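Local coordinates for protein siroheme decarboxylase (PDB 4CH7) that catalyses the decarboxylation of siroheme to 12,18-didecarboxysiroheme, a step in the biosynthesis of heme d1, at residues K20-V25 with E187-E192; F71-Q76 with E127-Y132; N94-H99 with R310-V315. All coordinates share one frame; numbering follows the deposited sequence.

From the N terminus, the chain passes Lys20-Val25 in the first helix-turn-helix domain, then 71-76, 94-99 and 127-132 in the first AsnC-like domain. Contact 2 works inside that one domain, closing a 50-residue loop and joining the end of strand 65-71 to the start of strand 132-139. Residues 187-192 then close contact 1, across the two helix-turn-helix domains, with contact 2 nested inside its loop. Contact 3, completed by 310-315, crosses both others and joins the two AsnC-like domains in an eight-stranded barrel. Contacts 2 and 3 touch where Arg75 meets Glu96, a pair modelled too close for its geometry to be trusted; contact 1 lies about 39 Å from contact 3, centre to centre.

Contact 1. Residues K20-V25 with E187-E192; sequences KEPFSV and ERPFLE
CG of Pro22 meets CG of Pro189 at 3.5 Å in the middle of an apolar cluster, the two proline rings reaching toward each other. On their flanks the arrangement is reciprocal: CG of Pro22 approaches CE2 of Phe190, and CG of Pro189 approaches CE2 of Phe23, each at 4.3 Å. The two stretches share a Pro-Phe pair, and the matching contacts are consistent with an approximate twofold relation between the two helix-turn-helix domains. Phe23 also rests on Leu38 and Leu185, while Phe190 reaches Leu205 and Leu208 of helix 201-213 and meets Phe183 edge to face.

The polar traffic is carried by water. One molecule donates to the carbonyl oxygen of Lys20 and accepts from the backbone N of Phe190; a second donates to O of Glu187 and, more weakly, accepts from N of Phe23. Between these bridges the carbonyls Lys20 O and Glu187 O come within 3.4 Å, two acceptors with no bond between them. A CA-H...O contact adds to the second site, with CA of Glu21 3.6 Å from O of Glu187.

Charged side chains run along the outer margin. Glu21 and Glu187 lie side by side and point the same way, their OE2 atoms 4.1 Å apart. Bends at chi2 (-87°) and chi3 (-71°) bring CD of Arg188 to 3.8 Å from CG of Glu21, but the firmer ionic partner of its guanidinium is Glu201, through NH2. With NH1 of Arg188 4.6 Å from OE2 of Glu21 and no N-H aimed at that oxygen, the attraction is electrostatic only and may ease the carboxylate crowding. The chemistry is thus that of an apolar proline-phenylalanine centre, bridged at its backbone by two waters and leaving its charges to the margin.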
loop_
_atom_site.group_PDB
_atom_site.type_symbol
_atom_site.label_atom_id
_atom_site.label_comp_id
_atom_site.label_asym_id
_atom_site.label_seq_id
_atom_site.Cartn_x
_atom_site.Cartn_y
_atom_site.Cartn_z
ATOM N N LYS A 20 23.983 10.967 8.465
ATOM C CA LYS A 20 24.579 11.372 7.198
ATOM C C LYS A 20 25.177 10.184 6.449
ATOM O O LYS A 20 25.115 10.124 5.221
ATOM C CB LYS A 20 25.640 12.447 7.418
ATOM C CG LYS A 20 25.090 13.734 8.018
ATOM C CD LYS A 20 26.182 14.776 8.175
ATOM C CE LYS A 20 25.638 16.041 8.817
ATOM N NZ LYS A 20 26.710 17.045 9.047
ATOM N N GLU A 21 25.752 9.242 7.191
ATOM C CA GLU A 21 26.364 8.059 6.593
ATOM C C GLU A 21 25.797 6.777 7.200
ATOM O O GLU A 21 26.469 6.109 7.988
ATOM C CB GLU A 21 27.888 8.099 6.757
ATOM C CG GLU A 21 28.543 9.345 6.168
ATOM C CD GLU A 21 30.043 9.388 6.391
ATOM O OE1 GLU A 21 30.631 8.339 6.725
ATOM O OE2 GLU A 21 30.632 10.474 6.225
ATOM N N PRO A 22 24.559 6.420 6.814
ATOM C CA PRO A 22 23.856 5.269 7.392
ATOM C C PRO A 22 24.485 3.938 6.998
ATOM O O PRO A 22 24.400 2.981 7.764
ATOM C CB PRO A 22 22.448 5.388 6.799
ATOM C CG PRO A 22 22.643 6.113 5.501
ATOM C CD PRO A 22 23.765 7.083 5.761
ATOM N N PHE A 23 25.104 3.881 5.824
ATOM C CA PHE A 23 25.740 2.653 5.366
ATOM C C PHE A 23 27.102 2.441 6.024
ATOM O O PHE A 23 27.606 1.321 6.078
ATOM C CB PHE A 23 25.867 2.648 3.843
ATOM C CG PHE A 23 24.546 2.663 3.128
ATOM C CD1 PHE A 23 23.638 1.628 3.305
ATOM C CD2 PHE A 23 24.217 3.705 2.272
ATOM C CE1 PHE A 23 22.413 1.635 2.648
ATOM C CE2 PHE A 23 22.999 3.721 1.609
ATOM C CZ PHE A 23 22.095 2.684 1.798
ATOM N N SER A 24 27.695 3.523 6.518
ATOM C CA SER A 24 28.903 3.426 7.327
ATOM C C SER A 24 28.551 2.735 8.643
ATOM O O SER A 24 29.282 1.865 9.124
ATOM C CB SER A 24 29.480 4.820 7.589
ATOM O OG SER A 24 30.799 4.749 8.094
ATOM N N VAL A 25 27.406 3.120 9.204
ATOM C CA VAL A 25 26.898 2.532 10.440
ATOM C C VAL A 25 26.539 1.055 10.255
ATOM O O VAL A 25 26.916 0.215 11.072
ATOM C CB VAL A 25 25.669 3.301 10.961
ATOM C CG1 VAL A 25 25.096 2.627 12.196
ATOM C CG2 VAL A 25 26.035 4.741 11.265
ATOM N N GLU A 187 27.604 6.884 -0.110
ATOM C CA GLU A 187 28.124 7.207 1.211
ATOM C C GLU A 187 27.292 8.289 1.895
ATOM O O GLU A 187 27.099 8.263 3.112
ATOM C CB GLU A 187 29.583 7.649 1.092
ATOM C CG GLU A 187 30.186 8.228 2.359
ATOM C CD GLU A 187 31.697 8.144 2.364
ATOM O OE1 GLU A 187 32.226 7.070 2.015
ATOM O OE2 GLU A 187 32.353 9.145 2.721
ATOM N N ARG A 188 26.793 9.232 1.103
ATOM C CA ARG A 188 26.006 10.340 1.634
ATOM C C ARG A 188 24.659 10.426 0.924
ATOM O O ARG A 188 24.444 11.315 0.099
ATOM C CB ARG A 188 26.774 11.653 1.478
ATOM C CG ARG A 188 28.106 11.672 2.206
ATOM C CD ARG A 188 27.947 12.126 3.649
ATOM N NE ARG A 188 27.633 13.549 3.719
ATOM C CZ ARG A 188 28.549 14.512 3.718
ATOM N NH1 ARG A 188 29.837 14.206 3.656
ATOM N NH2 ARG A 188 28.181 15.785 3.779
ATOM N N PRO A 189 23.736 9.509 1.268
ATOM C CA PRO A 189 22.469 9.345 0.541
ATOM C C PRO A 189 21.426 10.425 0.822
ATOM O O PRO A 189 20.365 10.403 0.201
ATOM C CB PRO A 189 21.962 7.989 1.037
ATOM C CG PRO A 189 22.525 7.867 2.425
ATOM C CD PRO A 189 23.867 8.549 2.381
ATOM N N PHE A 190 21.713 11.342 1.740
ATOM C CA PHE A 190 20.798 12.442 2.021
ATOM C C PHE A 190 21.306 13.751 1.422
ATOM O O PHE A 190 20.592 14.755 1.412
ATOM C CB PHE A 190 20.615 12.618 3.530
ATOM C CG PHE A 190 19.884 11.485 4.190
ATOM C CD1 PHE A 190 18.503 11.400 4.111
ATOM C CD2 PHE A 190 20.577 10.515 4.903
ATOM C CE1 PHE A 190 17.817 10.357 4.721
ATOM C CE2 PHE A 190 19.902 9.467 5.518
ATOM C CZ PHE A 190 18.519 9.389 5.428
ATOM N N LEU A 191 22.539 13.732 0.922
ATOM C CA LEU A 191 23.201 14.945 0.443
ATOM C C LEU A 191 22.528 15.577 -0.774
ATOM O O LEU A 191 22.191 16.761 -0.754
ATOM C CB LEU A 191 24.677 14.679 0.143
ATOM C CG LEU A 191 25.464 15.917 -0.287
ATOM C CD1 LEU A 191 25.330 17.005 0.763
ATOM C CD2 LEU A 191 26.927 15.588 -0.534
ATOM N N GLU A 192 22.349 14.795 -1.836
ATOM C CA GLU A 192 21.716 15.304 -3.050
ATOM C C GLU A 192 20.295 15.796 -2.796
ATOM O O GLU A 192 19.889 16.832 -3.328
ATOM C CB GLU A 192 21.727 14.256 -4.165
ATOM C CG GLU A 192 22.999 14.263 -5.000
ATOM C CD GLU A 192 23.380 15.654 -5.470
ATOM O OE1 GLU A 192 22.499 16.390 -5.963
ATOM O OE2 GLU A 192 24.567 16.016 -5.340
HETATM O O HOH W 1 23.836 11.844 3.694
HETATM O O HOH W 2 27.009 5.705 4.439
#

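Contact 2. Residues F71-Q76 with E127-Y132; sequences FKVDRQ and ERVKDY
The backbone N of Lys72 donates to the carbonyl oxygen of Asp131 at 3.0 Å, with an N-H...O angle of 154° and the donor almost in line with the C=O bond. This joins strand 65-71 to the run-in of strand 132-139; beside it Phe71 and Tyr132 form an antiparallel, non-hydrogen-bonded pair.

The side chains of Lys72 and Asp131 lie alongside each other and point the same way, so that CE of Lys72 comes to 3.3 Å from OD2 of Asp131. Bends at chi2 and at chi3 (58°) keep the lysine chain beside the aspartate, yet NZ of Lys72 stays 3.7 Å from OD2 of Asp131, a long salt bridge. The ammonium has a second partner in the ring of Phe101, a cation-pi contact.

Beneath lies an apolar layer centred on Val129. Its CG1 sits 3.5 Å from O of Lys72, while CG2 meets CD2 of Phe71 at 4.0 Å and CG2 of Val73. Further along the same side of the ring comes CB of Tyr132, 3.5 Å from CD1 of Phe71. A chi1 of 60° places the Tyr132 ring between its backbone N and carbonyl carbon and turns it toward helix 116-126, where it touches Val120, Arg121 and Ala124.

Phe71 also packs on Met123 of that helix and on Val81 of helix 75-87. Within this first AsnC-like domain, Arg128, at positive phi, ends helix 116-126 in a Schellman motif that leads into strand 132-139. The join thus rests on one backbone bond and on the apolar contacts of Val129 with Phe71 and Val73; the loose ion pair probably contributes less.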
loop_
_atom_site.group_PDB
_atom_site.type_symbol
_atom_site.label_atom_id
_atom_site.label_comp_id
_atom_site.label_asym_id
_atom_site.label_seq_id
_atom_site.Cartn_x
_atom_site.Cartn_y
_atom_site.Cartn_z
ATOM N N PHE A 71 -16.556 -1.712 -7.843
ATOM C CA PHE A 71 -17.535 -1.319 -8.853
ATOM C C PHE A 71 -18.356 -2.516 -9.322
ATOM O O PHE A 71 -17.820 -3.613 -9.497
ATOM C CB PHE A 71 -16.839 -0.692 -10.065
ATOM C CG PHE A 71 -16.487 0.760 -9.889
ATOM C CD1 PHE A 71 -16.644 1.393 -8.661
ATOM C CD2 PHE A 71 -16.008 1.498 -10.964
ATOM C CE1 PHE A 71 -16.320 2.737 -8.505
ATOM C CE2 PHE A 71 -15.682 2.839 -10.818
ATOM C CZ PHE A 71 -15.837 3.460 -9.587
ATOM N N LYS A 72 -19.656 -2.311 -9.518
ATOM C CA LYS A 72 -20.470 -3.318 -10.189
ATOM C C LYS A 72 -20.544 -2.994 -11.675
ATOM O O LYS A 72 -21.311 -2.130 -12.101
ATOM C CB LYS A 72 -21.872 -3.421 -9.587
ATOM C CG LYS A 72 -22.795 -4.366 -10.349
ATOM C CD LYS A 72 -23.590 -5.260 -9.414
ATOM C CE LYS A 72 -24.433 -4.448 -8.450
ATOM N NZ LYS A 72 -25.287 -5.319 -7.597
ATOM N N VAL A 73 -19.721 -3.686 -12.454
ATOM C CA VAL A 73 -19.659 -3.491 -13.894
ATOM C C VAL A 73 -20.026 -4.812 -14.553
ATOM O O VAL A 73 -19.707 -5.868 -14.019
ATOM C CB VAL A 73 -18.234 -3.118 -14.326
ATOM C CG1 VAL A 73 -18.217 -2.661 -15.772
ATOM C CG2 VAL A 73 -17.668 -2.039 -13.420
ATOM N N ASP A 74 -20.694 -4.785 -15.700
ATOM C CA ASP A 74 -20.919 -6.052 -16.387
ATOM C C ASP A 74 -19.893 -6.295 -17.489
ATOM O O ASP A 74 -19.368 -5.352 -18.082
ATOM C CB ASP A 74 -22.356 -6.208 -16.886
ATOM C CG ASP A 74 -22.878 -7.622 -16.688
ATOM O OD1 ASP A 74 -22.091 -8.572 -16.885
ATOM O OD2 ASP A 74 -24.062 -7.786 -16.319
ATOM N N ARG A 75 -19.619 -7.575 -17.737
ATOM C CA ARG A 75 -18.502 -8.038 -18.563
ATOM C C ARG A 75 -18.279 -7.280 -19.871
ATOM O O ARG A 75 -17.134 -7.062 -20.276
ATOM C CB ARG A 75 -18.671 -9.527 -18.868
ATOM C CG ARG A 75 -17.396 -10.209 -19.323
ATOM C CD ARG A 75 -16.480 -10.475 -18.145
ATOM N NE ARG A 75 -17.130 -11.316 -17.146
ATOM C CZ ARG A 75 -16.491 -11.951 -16.170
ATOM N NH1 ARG A 75 -15.176 -11.847 -16.062
ATOM N NH2 ARG A 75 -17.165 -12.696 -15.307
ATOM N N GLN A 76 -19.370 -6.893 -20.525
ATOM C CA GLN A 76 -19.294 -6.131 -21.767
ATOM C C GLN A 76 -18.472 -4.863 -21.575
ATOM O O GLN A 76 -17.748 -4.436 -22.477
ATOM C CB GLN A 76 -20.695 -5.758 -22.261
ATOM C CG GLN A 76 -21.600 -6.942 -22.580
ATOM C CD GLN A 76 -22.405 -7.416 -21.383
ATOM O OE1 GLN A 76 -22.397 -6.791 -20.322
ATOM N NE2 GLN A 76 -23.109 -8.529 -21.552
ATOM N N GLU A 127 -18.328 6.512 -15.738
ATOM C CA GLU A 127 -18.326 5.140 -16.231
ATOM C C GLU A 127 -19.717 4.532 -16.205
ATOM O O GLU A 127 -19.886 3.355 -16.526
ATOM C CB GLU A 127 -17.365 4.270 -15.420
ATOM C CG GLU A 127 -15.909 4.573 -15.694
ATOM C CD GLU A 127 -15.602 4.609 -17.174
ATOM O OE1 GLU A 127 -15.480 3.528 -17.781
ATOM O OE2 GLU A 127 -15.492 5.717 -17.737
ATOM N N ARG A 128 -20.702 5.344 -15.828
ATOM C CA ARG A 128 -22.092 4.906 -15.744
ATOM C C ARG A 128 -22.241 3.663 -14.871
ATOM O O ARG A 128 -22.991 2.742 -15.200
ATOM C CB ARG A 128 -22.664 4.655 -17.138
ATOM C CG ARG A 128 -22.622 5.871 -18.052
ATOM C CD ARG A 128 -23.585 5.676 -19.204
ATOM N NE ARG A 128 -24.803 5.019 -18.740
ATOM C CZ ARG A 128 -25.822 4.683 -19.522
ATOM N NH1 ARG A 128 -25.781 4.945 -20.820
ATOM N NH2 ARG A 128 -26.883 4.084 -19.001
ATOM N N VAL A 129 -21.508 3.643 -13.761
ATOM C CA VAL A 129 -21.605 2.564 -12.789
ATOM C C VAL A 129 -22.554 2.986 -11.675
ATOM O O VAL A 129 -22.312 3.985 -10.995
ATOM C CB VAL A 129 -20.228 2.219 -12.197
ATOM C CG1 VAL A 129 -20.360 1.138 -11.136
ATOM C CG2 VAL A 129 -19.276 1.777 -13.298
ATOM N N LYS A 130 -23.635 2.231 -11.494
ATOM C CA LYS A 130 -24.673 2.603 -10.536
ATOM C C LYS A 130 -24.328 2.190 -9.107
ATOM O O LYS A 130 -24.450 2.989 -8.174
ATOM C CB LYS A 130 -26.023 2.007 -10.944
ATOM C CG LYS A 130 -27.202 2.619 -10.209
ATOM C CD LYS A 130 -28.525 2.210 -10.832
ATOM C CE LYS A 130 -28.901 0.782 -10.482
ATOM N NZ LYS A 130 -30.216 0.403 -11.072
ATOM N N ASP A 131 -23.896 0.946 -8.940
ATOM C CA ASP A 131 -23.607 0.422 -7.612
ATOM C C ASP A 131 -22.112 0.316 -7.351
ATOM O O ASP A 131 -21.386 -0.351 -8.093
ATOM C CB ASP A 131 -24.275 -0.940 -7.417
ATOM C CG ASP A 131 -25.784 -0.860 -7.466
ATOM O OD1 ASP A 131 -26.343 0.137 -6.966
ATOM O OD2 ASP A 131 -26.414 -1.794 -8.004
ATOM N N TYR A 132 -21.656 0.979 -6.292
ATOM C CA TYR A 132 -20.260 0.875 -5.885
ATOM C C TYR A 132 -20.093 0.871 -4.370
ATOM O O TYR A 132 -20.999 1.263 -3.628
ATOM C CB TYR A 132 -19.403 1.977 -6.521
ATOM C CG TYR A 132 -19.814 3.392 -6.173
ATOM C CD1 TYR A 132 -19.305 4.031 -5.051
ATOM C CD2 TYR A 132 -20.691 4.097 -6.984
ATOM C CE1 TYR A 132 -19.671 5.325 -4.738
ATOM C CE2 TYR A 132 -21.061 5.390 -6.680
ATOM C CZ TYR A 132 -20.549 5.998 -5.556
ATOM O OH TYR A 132 -20.919 7.287 -5.251
#

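Contact 3. Residues N94-H99 with R310-V315; sequences NYERTH and REFKKV
Residues 94-96 and 310-313 run antiparallel, with a classic beta bulge where Phe312 and Lys313 both face Asn94. The N of Asn94 donates to O of Lys313 at 2.9 Å, O of Asn94 accepts from N of Phe312 at 3.0 Å, and N of Glu96 donates to O of Arg310 at 3.1 Å.

Tyr95 and Glu311 lie side by side on one face, ring and carboxylate planes 32° apart. CG anti to the backbone N in Glu311 (chi1 -179°) carries its extended chain along the ring, CG lying 3.5 Å from CE1 of Tyr95. The phenol OH hydrogen-bonds to OE2 of Glu311, although the modelled separation is too short to be trusted. At the ring edge, CD1 of Tyr95 is 3.2 Å from O of Arg310.

The opposite face holds Asn94, Glu96 and Arg310, with Phe312 wedged among them. ND2 of Asn94 comes to 3.7 Å from CB of Phe312, and CB of Glu96 is equally near CE2 of that ring. CE1 of Phe312 sits over the guanidinium of Arg310, about 3.2 Å above its plane.

Polar ends on this face turn to helix 75-87: Glu96 pairs with Arg75, in a salt bridge modelled too short to be relied on in detail, while Asn94 ND2 and Lys313 NZ bond to Asn86. Phe312 packs on Leu78 of that helix and on Leu103 of strand 103-109. The side chain of Lys314 is about 3 Å from that of His93, the inferred active-site residue. Strand 303-314 pairs with strand 91-97 and carries the barrel from one AsnC-like domain to the other.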
loop_
_atom_site.group_PDB
_atom_site.type_symbol
_atom_site.label_atom_id
_atom_site.label_comp_id
_atom_site.label_asym_id
_atom_site.label_seq_id
_atom_site.Cartn_x
_atom_site.Cartn_y
_atom_site.Cartn_z
ATOM N N ASN A 94 -5.630 -2.704 -9.021
ATOM C CA ASN A 94 -6.943 -2.871 -9.638
ATOM C C ASN A 94 -7.138 -4.324 -10.048
ATOM O O ASN A 94 -6.286 -4.905 -10.722
ATOM C CB ASN A 94 -7.112 -1.946 -10.848
ATOM C CG ASN A 94 -8.531 -1.957 -11.401
ATOM O OD1 ASN A 94 -9.463 -2.421 -10.746
ATOM N ND2 ASN A 94 -8.699 -1.436 -12.609
ATOM N N TYR A 95 -8.260 -4.907 -9.642
ATOM C CA TYR A 95 -8.489 -6.325 -9.865
ATOM C C TYR A 95 -9.900 -6.628 -10.337
ATOM O O TYR A 95 -10.861 -5.963 -9.941
ATOM C CB TYR A 95 -8.201 -7.111 -8.583
ATOM C CG TYR A 95 -6.737 -7.186 -8.230
ATOM C CD1 TYR A 95 -5.902 -8.092 -8.863
ATOM C CD2 TYR A 95 -6.190 -6.356 -7.260
ATOM C CE1 TYR A 95 -4.564 -8.168 -8.549
ATOM C CE2 TYR A 95 -4.847 -6.425 -6.939
ATOM C CZ TYR A 95 -4.039 -7.333 -7.589
ATOM O OH TYR A 95 -2.701 -7.412 -7.277
ATOM N N GLU A 96 -10.013 -7.634 -11.197
ATOM C CA GLU A 96 -11.304 -8.235 -11.478
ATOM C C GLU A 96 -11.485 -9.382 -10.501
ATOM O O GLU A 96 -10.603 -10.234 -10.365
ATOM C CB GLU A 96 -11.377 -8.756 -12.908
ATOM C CG GLU A 96 -12.648 -9.542 -13.193
ATOM C CD GLU A 96 -12.698 -10.081 -14.601
ATOM O OE1 GLU A 96 -11.914 -9.609 -15.449
ATOM O OE2 GLU A 96 -13.525 -10.976 -14.861
ATOM N N ARG A 97 -12.619 -9.398 -9.811
ATOM C CA ARG A 97 -12.859 -10.415 -8.798
ATOM C C ARG A 97 -14.186 -11.141 -8.988
ATOM O O ARG A 97 -15.091 -10.643 -9.658
ATOM C CB ARG A 97 -12.760 -9.814 -7.393
ATOM C CG ARG A 97 -11.392 -9.226 -7.083
ATOM C CD ARG A 97 -11.240 -8.827 -5.624
ATOM N NE ARG A 97 -9.919 -8.263 -5.363
ATOM C CZ ARG A 97 -8.836 -8.992 -5.112
ATOM N NH1 ARG A 97 -8.915 -10.316 -5.090
ATOM N NH2 ARG A 97 -7.672 -8.401 -4.888
ATOM N N THR A 98 -14.280 -12.329 -8.400
ATOM C CA THR A 98 -15.490 -13.138 -8.468
ATOM C C THR A 98 -16.483 -12.699 -7.397
ATOM O O THR A 98 -16.425 -13.158 -6.252
ATOM C CB THR A 98 -15.176 -14.634 -8.285
ATOM O OG1 THR A 98 -14.737 -14.871 -6.941
ATOM C CG2 THR A 98 -14.087 -15.072 -9.252
ATOM N N HIS A 99 -17.389 -11.804 -7.781
ATOM C CA HIS A 99 -18.381 -11.238 -6.871
ATOM C C HIS A 99 -19.330 -10.369 -7.690
ATOM O O HIS A 99 -19.001 -9.984 -8.814
ATOM C CB HIS A 99 -17.695 -10.388 -5.796
ATOM C CG HIS A 99 -18.566 -10.066 -4.622
ATOM N ND1 HIS A 99 -19.274 -8.887 -4.517
ATOM C CD2 HIS A 99 -18.826 -10.760 -3.486
ATOM C CE1 HIS A 99 -19.941 -8.875 -3.376
ATOM N NE2 HIS A 99 -19.684 -10.000 -2.732
ATOM N N ARG A 310 -8.168 -11.319 -12.680
ATOM C CA ARG A 310 -7.390 -10.409 -13.521
ATOM C C ARG A 310 -6.664 -9.358 -12.686
ATOM O O ARG A 310 -7.179 -8.901 -11.664
ATOM C CB ARG A 310 -8.276 -9.705 -14.556
ATOM C CG ARG A 310 -8.476 -10.464 -15.856
ATOM C CD ARG A 310 -8.752 -9.530 -17.027
ATOM N NE ARG A 310 -7.570 -8.759 -17.405
ATOM C CZ ARG A 310 -7.448 -8.085 -18.544
ATOM N NH1 ARG A 310 -8.438 -8.082 -19.425
ATOM N NH2 ARG A 310 -6.337 -7.409 -18.802
ATOM N N GLU A 311 -5.466 -8.984 -13.126
ATOM C CA GLU A 311 -4.741 -7.872 -12.519
ATOM C C GLU A 311 -4.524 -6.780 -13.561
ATOM O O GLU A 311 -3.686 -6.919 -14.454
ATOM C CB GLU A 311 -3.398 -8.327 -11.941
ATOM C CG GLU A 311 -2.601 -7.205 -11.278
ATOM C CD GLU A 311 -1.481 -7.724 -10.395
ATOM O OE1 GLU A 311 -0.690 -8.568 -10.864
ATOM O OE2 GLU A 311 -1.401 -7.292 -9.227
ATOM N N PHE A 312 -5.288 -5.701 -13.444
ATOM C CA PHE A 312 -5.216 -4.607 -14.403
ATOM C C PHE A 312 -4.085 -3.650 -14.075
ATOM O O PHE A 312 -3.580 -2.948 -14.954
ATOM C CB PHE A 312 -6.537 -3.842 -14.434
ATOM C CG PHE A 312 -7.691 -4.655 -14.931
ATOM C CD1 PHE A 312 -7.776 -5.008 -16.269
ATOM C CD2 PHE A 312 -8.695 -5.062 -14.066
ATOM C CE1 PHE A 312 -8.836 -5.759 -16.737
ATOM C CE2 PHE A 312 -9.760 -5.812 -14.525
ATOM C CZ PHE A 312 -9.827 -6.163 -15.864
ATOM N N LYS A 313 -3.689 -3.629 -12.807
ATOM C CA LYS A 313 -2.716 -2.656 -12.341
ATOM C C LYS A 313 -2.180 -3.020 -10.964
ATOM O O LYS A 313 -2.944 -3.330 -10.048
ATOM C CB LYS A 313 -3.360 -1.269 -12.296
ATOM C CG LYS A 313 -2.399 -0.126 -12.027
ATOM C CD LYS A 313 -3.139 1.198 -12.090
ATOM C CE LYS A 313 -2.192 2.370 -11.946
ATOM N NZ LYS A 313 -2.919 3.664 -12.027
ATOM N N LYS A 314 -0.860 -2.990 -10.831
ATOM C CA LYS A 314 -0.218 -3.117 -9.533
ATOM C C LYS A 314 1.032 -2.256 -9.519
ATOM O O LYS A 314 2.141 -2.740 -9.745
ATOM C CB LYS A 314 0.144 -4.566 -9.219
ATOM C CG LYS A 314 0.665 -4.760 -7.802
ATOM C CD LYS A 314 1.203 -6.158 -7.584
ATOM C CE LYS A 314 1.333 -6.459 -6.100
ATOM N NZ LYS A 314 2.071 -5.396 -5.366
ATOM N N VAL A 315 0.836 -0.967 -9.277
ATOM C CA VAL A 315 1.940 -0.045 -9.099
ATOM C C VAL A 315 1.816 0.498 -7.690
ATOM O O VAL A 315 0.836 0.217 -7.000
ATOM C CB VAL A 315 1.860 1.122 -10.098
ATOM C CG1 VAL A 315 1.686 0.597 -11.512
ATOM C CG2 VAL A 315 0.708 2.047 -9.744
#